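Local coordinates for putative metal binding protein RUMGNA_00854 (Ruminococcus gnavus, PDB 3U7Z) that is of unknown biological function but binds calcium ions and carries a DUF4430 domain of the ubiquitin-like clan, at residues Val13-Gln18 / Asp57-Asp62. Sequence-based numbering, arbitrary orientation.
With CA (calcium ion), chain F; EDO (1,2-ethanediol), chain K.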
loop_
_atom_site.group_PDB
_atom_site.type_symbol
_atom_site.label_atom_id
_atom_site.label_comp_id
_atom_site.label_asym_id
_atom_site.label_seq_id
_atom_site.Cartn_x
_atom_site.Cartn_y
_atom_site.Cartn_z
ATOM N N VAL A 13 6.635 3.936 -1.154
ATOM C CA VAL A 13 5.916 4.700 -0.177
ATOM C C VAL A 13 6.246 6.158 -0.349
ATOM O O VAL A 13 7.400 6.525 -0.254
ATOM C CB VAL A 13 6.198 4.224 1.234
ATOM C CG1 VAL A 13 5.443 5.030 2.249
ATOM C CG2 VAL A 13 5.922 2.716 1.350
ATOM N N ILE A 14 5.233 6.964 -0.593
ATOM C CA ILE A 14 5.393 8.422 -0.726
ATOM C C ILE A 14 4.803 9.062 0.533
ATOM O O ILE A 14 3.593 9.114 0.761
ATOM C CB ILE A 14 4.810 8.991 -2.021
ATOM C CG1 ILE A 14 5.429 8.319 -3.255
ATOM C CG2 ILE A 14 5.118 10.468 -2.149
ATOM C CD1 ILE A 14 4.699 7.106 -3.740
ATOM N N HIS A 15 5.721 9.468 1.374
ATOM C CA HIS A 15 5.440 9.980 2.672
ATOM C C HIS A 15 4.871 11.419 2.610
ATOM O O HIS A 15 4.934 12.110 1.578
ATOM C CB HIS A 15 6.701 9.900 3.570
ATOM C CG HIS A 15 7.003 8.515 4.063
ATOM N ND1 HIS A 15 6.242 7.915 5.043
ATOM C CD2 HIS A 15 7.904 7.583 3.655
ATOM C CE1 HIS A 15 6.726 6.701 5.290
ATOM N NE2 HIS A 15 7.728 6.464 4.445
ATOM N N GLY A 16 4.424 11.863 3.783
ATOM C CA GLY A 16 3.861 13.197 3.962
ATOM C C GLY A 16 4.812 14.312 3.598
ATOM O O GLY A 16 4.337 15.322 3.111
ATOM N N ASP A 17 6.123 14.118 3.809
ATOM C CA ASP A 17 7.150 15.126 3.491
ATOM C C ASP A 17 7.812 14.909 2.115
ATOM O O ASP A 17 8.888 15.493 1.863
ATOM C CB ASP A 17 8.225 15.170 4.567
ATOM C CG ASP A 17 9.067 13.899 4.627
ATOM O OD1 ASP A 17 8.772 12.927 3.899
ATOM O OD2 ASP A 17 10.042 13.835 5.405
ATOM N N GLN A 18 7.175 14.110 1.252
ATOM C CA GLN A 18 7.674 13.696 -0.106
ATOM C C GLN A 18 8.817 12.719 -0.173
ATOM O O GLN A 18 9.256 12.394 -1.298
ATOM C CB GLN A 18 8.166 14.861 -0.980
ATOM C CG GLN A 18 7.199 15.865 -1.291
ATOM C CD GLN A 18 7.740 17.066 -2.190
ATOM O OE1 GLN A 18 8.975 17.269 -2.558
ATOM N NE2 GLN A 18 6.775 17.895 -2.526
ATOM N N ASP A 57 5.071 2.276 6.631
ATOM C CA ASP A 57 6.481 2.592 6.787
ATOM C C ASP A 57 6.653 3.598 7.902
ATOM O O ASP A 57 7.328 4.585 7.718
ATOM C CB ASP A 57 7.113 3.042 5.463
ATOM C CG ASP A 57 8.601 3.228 5.517
ATOM O OD1 ASP A 57 9.315 2.467 6.226
ATOM O OD2 ASP A 57 9.089 4.145 4.784
ATOM N N GLU A 58 6.031 3.330 9.051
ATOM C CA GLU A 58 6.138 4.139 10.263
ATOM C C GLU A 58 5.597 5.539 10.184
ATOM O O GLU A 58 5.929 6.358 11.013
ATOM C CB GLU A 58 7.570 4.138 10.789
ATOM C CG GLU A 58 8.098 2.756 11.032
ATOM C CD GLU A 58 9.485 2.781 11.620
ATOM O OE1 GLU A 58 10.315 3.649 11.228
ATOM O OE2 GLU A 58 9.774 1.893 12.451
ATOM N N GLU A 59 4.691 5.780 9.255
ATOM C CA GLU A 59 3.967 7.025 9.204
ATOM C C GLU A 59 2.463 6.786 9.236
ATOM O O GLU A 59 1.889 6.071 8.412
ATOM C CB GLU A 59 4.312 7.850 7.932
ATOM C CG GLU A 59 3.569 9.171 7.921
ATOM C CD GLU A 59 3.965 10.139 6.839
ATOM O OE1 GLU A 59 4.386 9.682 5.795
ATOM O OE2 GLU A 59 3.824 11.385 7.000
ATOM N N THR A 60 1.834 7.387 10.231
ATOM C CA THR A 60 0.430 7.206 10.505
ATOM C C THR A 60 -0.322 8.412 9.961
ATOM O O THR A 60 0.025 9.574 10.262
ATOM C CB THR A 60 0.172 7.069 12.038
ATOM O OG1 THR A 60 0.845 5.885 12.502
ATOM C CG2 THR A 60 -1.341 6.929 12.347
ATOM N N ALA A 61 -1.366 8.150 9.193
ATOM C CA ALA A 61 -2.243 9.169 8.673
ATOM C C ALA A 61 -2.981 9.827 9.843
ATOM O O ALA A 61 -3.553 9.112 10.705
ATOM C CB ALA A 61 -3.249 8.588 7.689
ATOM N N ASP A 62 -3.101 11.151 9.777
ATOM C CA ASP A 62 -3.873 11.929 10.763
ATOM C C ASP A 62 -5.293 12.097 10.238
ATOM O O ASP A 62 -5.553 12.926 9.377
ATOM C CB ASP A 62 -3.196 13.292 11.049
ATOM C CG ASP A 62 -4.009 14.184 12.004
ATOM O OD1 ASP A 62 -5.038 13.744 12.561
ATOM O OD2 ASP A 62 -3.578 15.333 12.206
HETATM CA CA CA F . 10.775 1.491 7.483
HETATM C C1 EDO K . 3.664 -1.207 10.722
HETATM O O1 EDO K . 3.887 -0.848 12.097
HETATM C C2 EDO K . 3.848 -0.020 9.781
HETATM O O2 EDO K . 5.051 0.778 9.789
HETATM O O HOH W 1 6.083 12.717 6.554
HETATM O O HOH W 2 10.410 3.798 8.718
HETATM O O HOH W 3 10.269 -0.869 6.916
#
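H15 bridges two carboxylates, those of D57 and E59, in a polar side-chain contact that joins the end of strand 7-14 of the mixed sheet and the turn after it to the loop between strands 52-56 and 59-60 of the three-stranded antiparallel sheet and the first residue of the latter strand. Both ring nitrogens donate. H15 ND1 makes a hydrogen bond of 2.7 Å to E59 OE1. The hydrogen bond from H15 NE2 to D57 OD2, also 2.7 Å, is the straighter, at 164°. Each acceptor lies close to the imidazole plane, yet each is approached on its anti side and from about 30° out of its own carboxylate plane. Two N-H donors, each facing a carboxylate, are consistent with a protonated imidazolium, which the acids would probably stabilise. Together the two bonds fix the rotation of the imidazole.

E59 OE1 is gripped twice, since its syn lone pair also accepts from the backbone N of G16 at 3.0 Å. The glutamate gets there with CG anti to its backbone N (chi1 -178°) and an extended chain, which carries the carboxylate alongside H15 to the type I turn H15-Q18. E59 OE2 accepts a 2.7 Å hydrogen bond from the oxygen of a water that in turn accepts a weak one from D17 N.

The two oxygens of D57 have different tasks: OD2 accepts from H15, while D57 OD1 binds a calcium ion at 2.2 Å. H15 thus stands in the second shell of the ion and probably helps to orient its ligand D57; two waters also bind the ion. V13 CG1 lies 3.5 Å above one face of the H15 imidazole, offset toward its rim, and touches D57 CB at 4.1 Å.

Strand 20-27 borders the contact through N21, which meets H15 and bonds weakly to D57 OD2, and through F23 against V13 and D57. W69 of strand 67-73 packs on V13 and H15, and L97 of strand 92-99 on E59.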